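Local coordinates for nucleoporin nup120 (Schizosaccharomyces pombe, PDB 4GQ2), which serves as a structural component of the nuclear pore complex, whose nucleoporins can also dock transiently associated transport factors, at residues 411-416 with 589-594; 436-441 with 465-470; 479-484 with 493-498. All coordinates share one frame; numbering follows the deposited sequence.

Contact 1 of 3, residues 411-416 with 589-594; sequences PTNMSS and SFSTLS
S594 points its hydroxyl from the first turns of helix 590-605 into the loop 411-416 and meets two serines there. Its OG lies 2.5 Å from OG of S415 and 2.7 Å from OG of S416. The S416 pair is a hydrogen bond in which either hydroxyl could donate. S594 may instead give its proton to S415; this is not settled. The S594 hydroxyl stands anti to its backbone nitrogen (chi1 177°), which carries OG out between the two loop hydroxyls.

S415 is set from within its own loop. Its OG gives a hydrogen bond of 2.5 Å to OD1 of N413, and this donor lies in the carbonyl plane of the amide. The backbone N of S415 also donates to OD1 of N413, over 2.9 Å, tilted 17° out of that plane. This second bond makes an Asx turn, by which N413 orients the serine that meets the helix. With an alanine here, the N and OG of S415 would lose their shared acceptor, and the hydroxyl would probably be freer to swing away from S594.

On its other branch the amide approaches S591 loosely: ND2 of N413 is 3.8 Å from OG of S591. One water joins the backbones. It donates to O of S594 (2.7 Å) and, weakly, to O of S415.

The chemistry is almost wholly polar. A chain of hydroxyls leads from the amide of N413 through S415 and S594 to S416. OD1 of N413 takes the S415 proton, and S594 can pair with either loop serine.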
loop_
_atom_site.group_PDB
_atom_site.type_symbol
_atom_site.label_atom_id
_atom_site.label_comp_id
_atom_site.label_asym_id
_atom_site.label_seq_id
_atom_site.Cartn_x
_atom_site.Cartn_y
_atom_site.Cartn_z
ATOM N N PRO A 411 7.925 19.722 -1.227
ATOM C CA PRO A 411 7.492 19.527 -2.612
ATOM C C PRO A 411 7.116 20.824 -3.316
ATOM O O PRO A 411 6.363 21.634 -2.767
ATOM C CB PRO A 411 6.249 18.625 -2.494
ATOM C CG PRO A 411 6.008 18.408 -1.032
ATOM C CD PRO A 411 7.259 18.779 -0.303
ATOM N N THR A 412 7.624 20.992 -4.534
ATOM C CA THR A 412 7.363 22.185 -5.339
ATOM C C THR A 412 6.403 21.836 -6.462
ATOM O O THR A 412 5.912 22.714 -7.172
ATOM C CB THR A 412 8.667 22.749 -5.941
ATOM O OG1 THR A 412 9.400 21.689 -6.574
ATOM C CG2 THR A 412 9.530 23.382 -4.852
ATOM N N ASN A 413 6.163 20.537 -6.619
ATOM C CA ASN A 413 5.164 20.018 -7.538
ATOM C C ASN A 413 4.356 18.947 -6.800
ATOM O O ASN A 413 4.807 18.435 -5.769
ATOM C CB ASN A 413 5.839 19.452 -8.788
ATOM C CG ASN A 413 6.460 18.093 -8.546
ATOM O OD1 ASN A 413 5.773 17.073 -8.566
ATOM N ND2 ASN A 413 7.760 18.069 -8.318
ATOM N N MET A 414 3.183 18.594 -7.323
ATOM C CA MET A 414 2.295 17.672 -6.603
ATOM C C MET A 414 2.233 16.251 -7.170
ATOM O O MET A 414 1.357 15.479 -6.782
ATOM C CB MET A 414 0.886 18.264 -6.443
ATOM C CG MET A 414 0.820 19.540 -5.601
ATOM S SD MET A 414 1.034 19.290 -3.823
ATOM C CE MET A 414 2.715 19.871 -3.560
ATOM N N SER A 415 3.177 15.898 -8.044
ATOM C CA SER A 415 3.235 14.541 -8.645
ATOM C C SER A 415 3.170 13.402 -7.633
ATOM O O SER A 415 2.551 12.383 -7.904
ATOM C CB SER A 415 4.468 14.369 -9.527
ATOM O OG SER A 415 5.650 14.553 -8.772
ATOM N N SER A 416 3.787 13.588 -6.467
ATOM C CA SER A 416 3.652 12.639 -5.353
ATOM C C SER A 416 2.943 13.255 -4.132
ATOM O O SER A 416 3.060 12.752 -3.008
ATOM C CB SER A 416 5.024 12.091 -4.948
ATOM O OG SER A 416 5.521 11.189 -5.926
ATOM N N SER A 589 17.242 14.087 -7.606
ATOM C CA SER A 589 16.695 14.190 -6.252
ATOM C C SER A 589 15.287 13.581 -6.191
ATOM O O SER A 589 14.656 13.345 -7.232
ATOM C CB SER A 589 16.662 15.653 -5.793
ATOM O OG SER A 589 15.794 16.424 -6.610
ATOM N N PHE A 590 14.802 13.348 -4.972
ATOM C CA PHE A 590 13.459 12.817 -4.743
ATOM C C PHE A 590 12.415 13.568 -5.568
ATOM O O PHE A 590 11.537 12.958 -6.176
ATOM C CB PHE A 590 13.092 12.892 -3.253
ATOM C CG PHE A 590 11.669 12.486 -2.959
ATOM C CD1 PHE A 590 10.637 13.418 -3.016
ATOM C CD2 PHE A 590 11.357 11.163 -2.644
ATOM C CE1 PHE A 590 9.325 13.044 -2.763
ATOM C CE2 PHE A 590 10.046 10.784 -2.385
ATOM C CZ PHE A 590 9.026 11.727 -2.445
ATOM N N SER A 591 12.530 14.893 -5.577
ATOM C CA SER A 591 11.588 15.768 -6.263
ATOM C C SER A 591 11.646 15.597 -7.785
ATOM O O SER A 591 10.612 15.580 -8.450
ATOM C CB SER A 591 11.853 17.224 -5.850
ATOM O OG SER A 591 11.231 18.145 -6.731
ATOM N N THR A 592 12.854 15.473 -8.328
ATOM C CA THR A 592 13.037 15.231 -9.757
ATOM C C THR A 592 12.512 13.846 -10.127
ATOM O O THR A 592 11.831 13.692 -11.140
ATOM C CB THR A 592 14.521 15.377 -10.186
ATOM O OG1 THR A 592 14.988 16.701 -9.882
ATOM C CG2 THR A 592 14.687 15.133 -11.674
ATOM N N LEU A 593 12.821 12.849 -9.297
ATOM C CA LEU A 593 12.373 11.471 -9.525
ATOM C C LEU A 593 10.865 11.379 -9.579
ATOM O O LEU A 593 10.297 10.629 -10.384
ATOM C CB LEU A 593 12.884 10.539 -8.425
ATOM C CG LEU A 593 14.308 10.015 -8.595
ATOM C CD1 LEU A 593 14.661 9.032 -7.484
ATOM C CD2 LEU A 593 14.472 9.365 -9.965
ATOM N N SER A 594 10.221 12.158 -8.716
ATOM C CA SER A 594 8.777 12.156 -8.603
ATOM C C SER A 594 8.159 12.719 -9.881
ATOM O O SER A 594 7.101 12.259 -10.326
ATOM C CB SER A 594 8.359 12.945 -7.362
ATOM O OG SER A 594 6.957 13.026 -7.258
HETATM O O HOH W 1 5.166 10.964 -8.934
#

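Contact 2 of 3, residues 436-441 with 465-470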
loop_
_atom_site.group_PDB
_atom_site.type_symbol
_atom_site.label_atom_id
_atom_site.label_comp_id
_atom_site.label_asym_id
_atom_site.label_seq_id
_atom_site.Cartn_x
_atom_site.Cartn_y
_atom_site.Cartn_z
ATOM N N SER A 436 4.565 0.576 17.798
ATOM C CA SER A 436 5.470 1.723 17.871
ATOM C C SER A 436 4.812 3.012 17.385
ATOM O O SER A 436 5.067 4.081 17.935
ATOM C CB SER A 436 6.758 1.456 17.103
ATOM O OG SER A 436 6.500 1.363 15.721
ATOM N N ILE A 437 3.947 2.901 16.377
ATOM C CA ILE A 437 3.176 4.054 15.897
ATOM C C ILE A 437 2.138 4.477 16.943
ATOM O O ILE A 437 2.018 5.669 17.260
ATOM C CB ILE A 437 2.526 3.804 14.512
ATOM C CG1 ILE A 437 3.606 3.564 13.439
ATOM C CG2 ILE A 437 1.631 4.966 14.105
ATOM C CD1 ILE A 437 3.075 3.200 12.063
ATOM N N GLN A 438 1.420 3.497 17.496
ATOM C CA GLN A 438 0.404 3.764 18.518
ATOM C C GLN A 438 0.991 4.416 19.762
ATOM O O GLN A 438 0.446 5.393 20.271
ATOM C CB GLN A 438 -0.322 2.483 18.920
ATOM C CG GLN A 438 -1.154 1.864 17.820
ATOM C CD GLN A 438 -1.656 0.482 18.178
ATOM O OE1 GLN A 438 -1.138 -0.169 19.086
ATOM N NE2 GLN A 438 -2.677 0.026 17.466
ATOM N N VAL A 439 2.099 3.871 20.253
ATOM C CA VAL A 439 2.766 4.435 21.426
ATOM C C VAL A 439 3.356 5.807 21.119
ATOM O O VAL A 439 3.212 6.728 21.918
ATOM C CB VAL A 439 3.829 3.479 22.006
ATOM C CG1 VAL A 439 4.649 4.168 23.087
ATOM C CG2 VAL A 439 3.148 2.242 22.572
ATOM N N ALA A 440 3.996 5.948 19.958
ATOM C CA ALA A 440 4.479 7.254 19.511
ATOM C C ALA A 440 3.340 8.275 19.436
ATOM O O ALA A 440 3.506 9.431 19.825
ATOM C CB ALA A 440 5.166 7.133 18.168
ATOM N N LEU A 441 2.184 7.836 18.943
ATOM C CA LEU A 441 1.002 8.687 18.854
ATOM C C LEU A 441 0.545 9.221 20.219
ATOM O O LEU A 441 0.113 10.370 20.315
ATOM C CB LEU A 441 -0.144 7.948 18.150
ATOM C CG LEU A 441 -1.358 8.786 17.746
ATOM C CD1 LEU A 441 -0.937 9.953 16.862
ATOM C CD2 LEU A 441 -2.388 7.917 17.043
ATOM N N SER A 465 -6.758 2.354 8.932
ATOM C CA SER A 465 -7.103 3.627 8.307
ATOM C C SER A 465 -7.390 4.677 9.364
ATOM O O SER A 465 -6.971 5.824 9.225
ATOM C CB SER A 465 -8.305 3.484 7.371
ATOM O OG SER A 465 -7.933 2.807 6.185
ATOM N N GLU A 466 -8.099 4.274 10.417
ATOM C CA GLU A 466 -8.360 5.155 11.544
ATOM C C GLU A 466 -7.050 5.575 12.202
ATOM O O GLU A 466 -6.908 6.729 12.604
ATOM C CB GLU A 466 -9.308 4.501 12.557
ATOM C CG GLU A 466 -10.790 4.694 12.235
ATOM C CD GLU A 466 -11.711 3.697 12.936
ATOM O OE1 GLU A 466 -11.458 3.344 14.108
ATOM O OE2 GLU A 466 -12.704 3.264 12.305
ATOM N N LEU A 467 -6.094 4.647 12.282
ATOM C CA LEU A 467 -4.775 4.945 12.848
ATOM C C LEU A 467 -4.021 5.969 12.000
ATOM O O LEU A 467 -3.465 6.935 12.536
ATOM C CB LEU A 467 -3.936 3.669 13.025
ATOM C CG LEU A 467 -2.574 3.815 13.714
ATOM C CD1 LEU A 467 -2.721 4.388 15.117
ATOM C CD2 LEU A 467 -1.858 2.474 13.760
ATOM N N LYS A 468 -4.012 5.741 10.685
ATOM C CA LYS A 468 -3.425 6.670 9.715
ATOM C C LYS A 468 -4.021 8.065 9.843
ATOM O O LYS A 468 -3.290 9.048 9.912
ATOM C CB LYS A 468 -3.610 6.159 8.285
ATOM C CG LYS A 468 -2.501 5.240 7.812
ATOM C CD LYS A 468 -2.338 5.315 6.305
ATOM C CE LYS A 468 -2.932 4.101 5.623
ATOM N NZ LYS A 468 -2.179 2.877 6.015
ATOM N N ASN A 469 -5.349 8.134 9.875
ATOM C CA ASN A 469 -6.069 9.392 10.056
ATOM C C ASN A 469 -5.787 10.075 11.396
ATOM O O ASN A 469 -5.742 11.302 11.473
ATOM C CB ASN A 469 -7.573 9.168 9.876
ATOM C CG ASN A 469 -7.920 8.651 8.488
ATOM O OD1 ASN A 469 -7.181 8.869 7.519
ATOM N ND2 ASN A 469 -9.040 7.957 8.386
ATOM N N ALA A 470 -5.590 9.269 12.437
ATOM C CA ALA A 470 -5.345 9.776 13.767
ATOM C C ALA A 470 -3.940 10.375 13.837
ATOM O O ALA A 470 -3.742 11.424 14.452
ATOM C CB ALA A 470 -5.531 8.671 14.799
#
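L467 reaches from helix 464-478 toward helix 434-443 and touches three of its side chains, I437, Q438 and L441. The two short helical segments run in roughly the same direction, at 37°, with axes 11.1 Å apart at closest approach. Such spacing leaves the backbones well separated, and side chains bridge the distance.

CB of L467 starts the side chain toward the other helix but stays short of contact. CG follows anti to the backbone nitrogen (chi1 -175°), which extends the chain across the gap. Only at the methyls does it arrive. CD1 meets two partners: CG of Q438 at 4.0 Å and CD2 of L441, also at 4.0 Å. CD2 turns to the other side of the branch. It lies 4.2 Å from CG of Q438 and 4.3 Å from CG2 of I437. Both methyls thus face CG of Q438 from the same side.

The directions of approach differ. Q438 crosses L467 at about a right angle and touches it through its CG methylene. L441 slides past L467 in the opposite sense. Its CD2 runs on to CB of A470, 3.9 Å away, one helical turn beyond L467. The small A470 side chain probably leaves room for L441. All these contacts are van der Waals in kind.

Other helices close in around the pair. F428 of helix 419-428 packs on both I437 and L467. F459 of helix 453-459 covers Q438 and L441. Helix 492-515 lies against a different face of helix 434-443, where V510 meets A440. In the chain these helices lie between strands 390-395 and 520-525 of the large sheet, within the beta-propeller domain.

Contact 3 of 3, residues 479-484 with 493-498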
loop_
_atom_site.group_PDB
_atom_site.type_symbol
_atom_site.label_atom_id
_atom_site.label_comp_id
_atom_site.label_asym_id
_atom_site.label_seq_id
_atom_site.Cartn_x
_atom_site.Cartn_y
_atom_site.Cartn_z
ATOM N N ILE A 479 0.216 22.069 14.369
ATOM C CA ILE A 479 0.969 23.039 13.576
ATOM C C ILE A 479 0.114 24.227 13.166
ATOM O O ILE A 479 -0.918 24.073 12.520
ATOM C CB ILE A 479 1.660 22.386 12.353
ATOM C CG1 ILE A 479 2.398 21.100 12.762
ATOM C CG2 ILE A 479 2.616 23.364 11.688
ATOM C CD1 ILE A 479 3.364 21.259 13.926
ATOM N N GLN A 480 0.563 25.417 13.549
ATOM C CA GLN A 480 -0.212 26.632 13.344
ATOM C C GLN A 480 0.324 27.444 12.177
ATOM O O GLN A 480 1.532 27.582 12.009
ATOM C CB GLN A 480 -0.220 27.476 14.621
ATOM C CG GLN A 480 -0.853 26.777 15.817
ATOM C CD GLN A 480 -0.819 27.611 17.086
ATOM O OE1 GLN A 480 -0.264 28.716 17.114
ATOM N NE2 GLN A 480 -1.417 27.084 18.148
ATOM N N ILE A 481 -0.596 27.960 11.368
ATOM C CA ILE A 481 -0.260 28.811 10.242
ATOM C C ILE A 481 -0.292 30.280 10.673
ATOM O O ILE A 481 -1.229 30.730 11.344
ATOM C CB ILE A 481 -1.186 28.548 9.029
ATOM C CG1 ILE A 481 -0.681 29.295 7.791
ATOM C CG2 ILE A 481 -2.638 28.898 9.347
ATOM C CD1 ILE A 481 -1.358 28.888 6.496
ATOM N N GLU A 482 0.741 31.018 10.284
ATOM C CA GLU A 482 0.880 32.413 10.685
ATOM C C GLU A 482 0.771 33.399 9.534
ATOM O O GLU A 482 1.235 33.120 8.425
ATOM C CB GLU A 482 2.196 32.622 11.432
ATOM C CG GLU A 482 2.071 32.327 12.915
ATOM C CD GLU A 482 3.401 32.065 13.577
ATOM O OE1 GLU A 482 4.156 31.200 13.076
ATOM O OE2 GLU A 482 3.679 32.716 14.608
ATOM N N PRO A 483 0.138 34.553 9.798
ATOM C CA PRO A 483 0.152 35.719 8.916
ATOM C C PRO A 483 1.574 36.210 8.623
ATOM O O PRO A 483 2.468 36.025 9.452
ATOM C CB PRO A 483 -0.608 36.780 9.725
ATOM C CG PRO A 483 -0.729 36.238 11.113
ATOM C CD PRO A 483 -0.765 34.756 10.942
ATOM N N ASN A 484 1.764 36.822 7.452
ATOM C CA ASN A 484 3.056 37.376 7.017
ATOM C C ASN A 484 2.894 38.108 5.678
ATOM O O ASN A 484 2.091 37.685 4.839
ATOM C CB ASN A 484 4.099 36.259 6.867
ATOM C CG ASN A 484 5.528 36.750 7.042
ATOM O OD1 ASN A 484 6.329 36.707 6.107
ATOM N ND2 ASN A 484 5.855 37.219 8.244
ATOM N N TYR A 493 5.373 29.334 3.563
ATOM C CA TYR A 493 6.703 28.747 3.631
ATOM C C TYR A 493 7.035 28.220 5.028
ATOM O O TYR A 493 7.531 27.097 5.160
ATOM C CB TYR A 493 7.750 29.770 3.171
ATOM C CG TYR A 493 9.166 29.239 3.040
ATOM C CD1 TYR A 493 9.952 28.990 4.168
ATOM C CD2 TYR A 493 9.730 29.011 1.784
ATOM C CE1 TYR A 493 11.248 28.510 4.052
ATOM C CE2 TYR A 493 11.028 28.532 1.657
ATOM C CZ TYR A 493 11.780 28.285 2.795
ATOM O OH TYR A 493 13.067 27.813 2.678
ATOM N N GLU A 494 6.774 29.025 6.058
ATOM C CA GLU A 494 7.041 28.620 7.446
ATOM C C GLU A 494 6.149 27.482 7.907
ATOM O O GLU A 494 6.571 26.629 8.696
ATOM C CB GLU A 494 6.870 29.788 8.426
ATOM C CG GLU A 494 8.168 30.310 9.020
ATOM C CD GLU A 494 8.950 29.261 9.791
ATOM O OE1 GLU A 494 8.473 28.780 10.837
ATOM O OE2 GLU A 494 10.068 28.933 9.352
ATOM N N TYR A 495 4.899 27.499 7.455
ATOM C CA TYR A 495 3.981 26.423 7.784
ATOM C C TYR A 495 4.531 25.089 7.268
ATOM O O TYR A 495 4.628 24.120 8.025
ATOM C CB TYR A 495 2.586 26.691 7.216
ATOM C CG TYR A 495 1.614 25.582 7.528
ATOM C CD1 TYR A 495 1.143 25.392 8.826
ATOM C CD2 TYR A 495 1.182 24.706 6.533
ATOM C CE1 TYR A 495 0.262 24.367 9.123
ATOM C CE2 TYR A 495 0.297 23.678 6.825
ATOM C CZ TYR A 495 -0.157 23.517 8.120
ATOM O OH TYR A 495 -1.038 22.507 8.418
ATOM N N LYS A 496 4.915 25.070 5.990
ATOM C CA LYS A 496 5.489 23.885 5.360
ATOM C C LYS A 496 6.659 23.346 6.168
ATOM O O LYS A 496 6.684 22.163 6.507
ATOM C CB LYS A 496 5.906 24.177 3.918
ATOM C CG LYS A 496 4.727 24.438 2.988
ATOM C CD LYS A 496 5.197 24.839 1.599
ATOM C CE LYS A 496 4.053 25.358 0.744
ATOM N NZ LYS A 496 3.075 24.293 0.371
ATOM N N ARG A 497 7.602 24.219 6.513
ATOM C CA ARG A 497 8.797 23.814 7.255
ATOM C C ARG A 497 8.451 23.216 8.624
ATOM O O ARG A 497 8.983 22.159 9.004
ATOM C CB ARG A 497 9.772 24.995 7.392
ATOM C CG ARG A 497 11.136 24.632 7.968
ATOM C CD ARG A 497 12.008 25.868 8.196
ATOM N NE ARG A 497 11.475 26.744 9.244
ATOM C CZ ARG A 497 11.686 26.584 10.551
ATOM N NH1 ARG A 497 12.438 25.584 11.008
ATOM N NH2 ARG A 497 11.139 27.433 11.408
ATOM N N LEU A 498 7.550 23.874 9.357
ATOM C CA LEU A 498 7.165 23.387 10.685
ATOM C C LEU A 498 6.374 22.073 10.603
ATOM O O LEU A 498 6.578 21.175 11.417
ATOM C CB LEU A 498 6.378 24.449 11.466
ATOM C CG LEU A 498 7.071 25.753 11.888
ATOM C CD1 LEU A 498 6.033 26.717 12.441
ATOM C CD2 LEU A 498 8.174 25.524 12.914
#
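The connection between helix 464-478 and helix 492-515 folds back along the early turns of the second helix, where I479 and I481 meet Y495. The backbones of E482 and D491 also hydrogen-bond within the connection.

Y495 carries most of the contact. Its ring stands anti to the backbone nitrogen (chi1 179°) and presents the CD1-CE1 side to the loop. Two backbone carbonyls sit at this edge, in the ring plane: O of I479 is 3.6 Å from CE1, and O of Q480 is 3.9 Å from CD1 of Y495. CB of I481 comes in obliquely, 3.9 Å from CD1 of the ring.

I479 crosses the tyrosine at a slant. Its CG2 branch does the touching, 3.6 Å from CE1 of Y495. The same methyl also reaches CB of L498 at 3.9 Å, so it bridges two residues of the helix one turn apart.

On the helix itself R497 grips E494 side-on. NE and NH2 both bond to OE2 of E494, NE over 2.6 Å, and both bonds lie close to the guanidinium plane. E482 approaches E494 from the loop, with the OE1 atoms of the two residues 5.4 Å apart. The arginine may temper the repulsion between these like charges.

Apolar side chains of another protein's chain pack on I481 and Y495. The loop packs on the helix by side chains, while the backbone of I481 bonds to that other chain. The carbonyls of I479 and Q480 at the ring edge may gain a weak favourable interaction with its C-H groups.

In the fold
From the N terminus the chain first builds the sheets of the propeller domain. After strand 390-395 it enters contact 1 at residues 411-416. It then builds a group of helices. Contact 2 closes the first short loop, when helix 464-478 returns to helix 434-443. Contact 3 closes the next, as helix 492-515 meets the connection that precedes it. These two follow in series and do not cross. The chain goes back to the large sheet for strands 520-525, 532-536 and 539-544. Only at residues 589-594 does contact 1 close, so its long loop encloses the other two. Contact 1 thus ties the loop ahead of the helical group to the later helix 590-605.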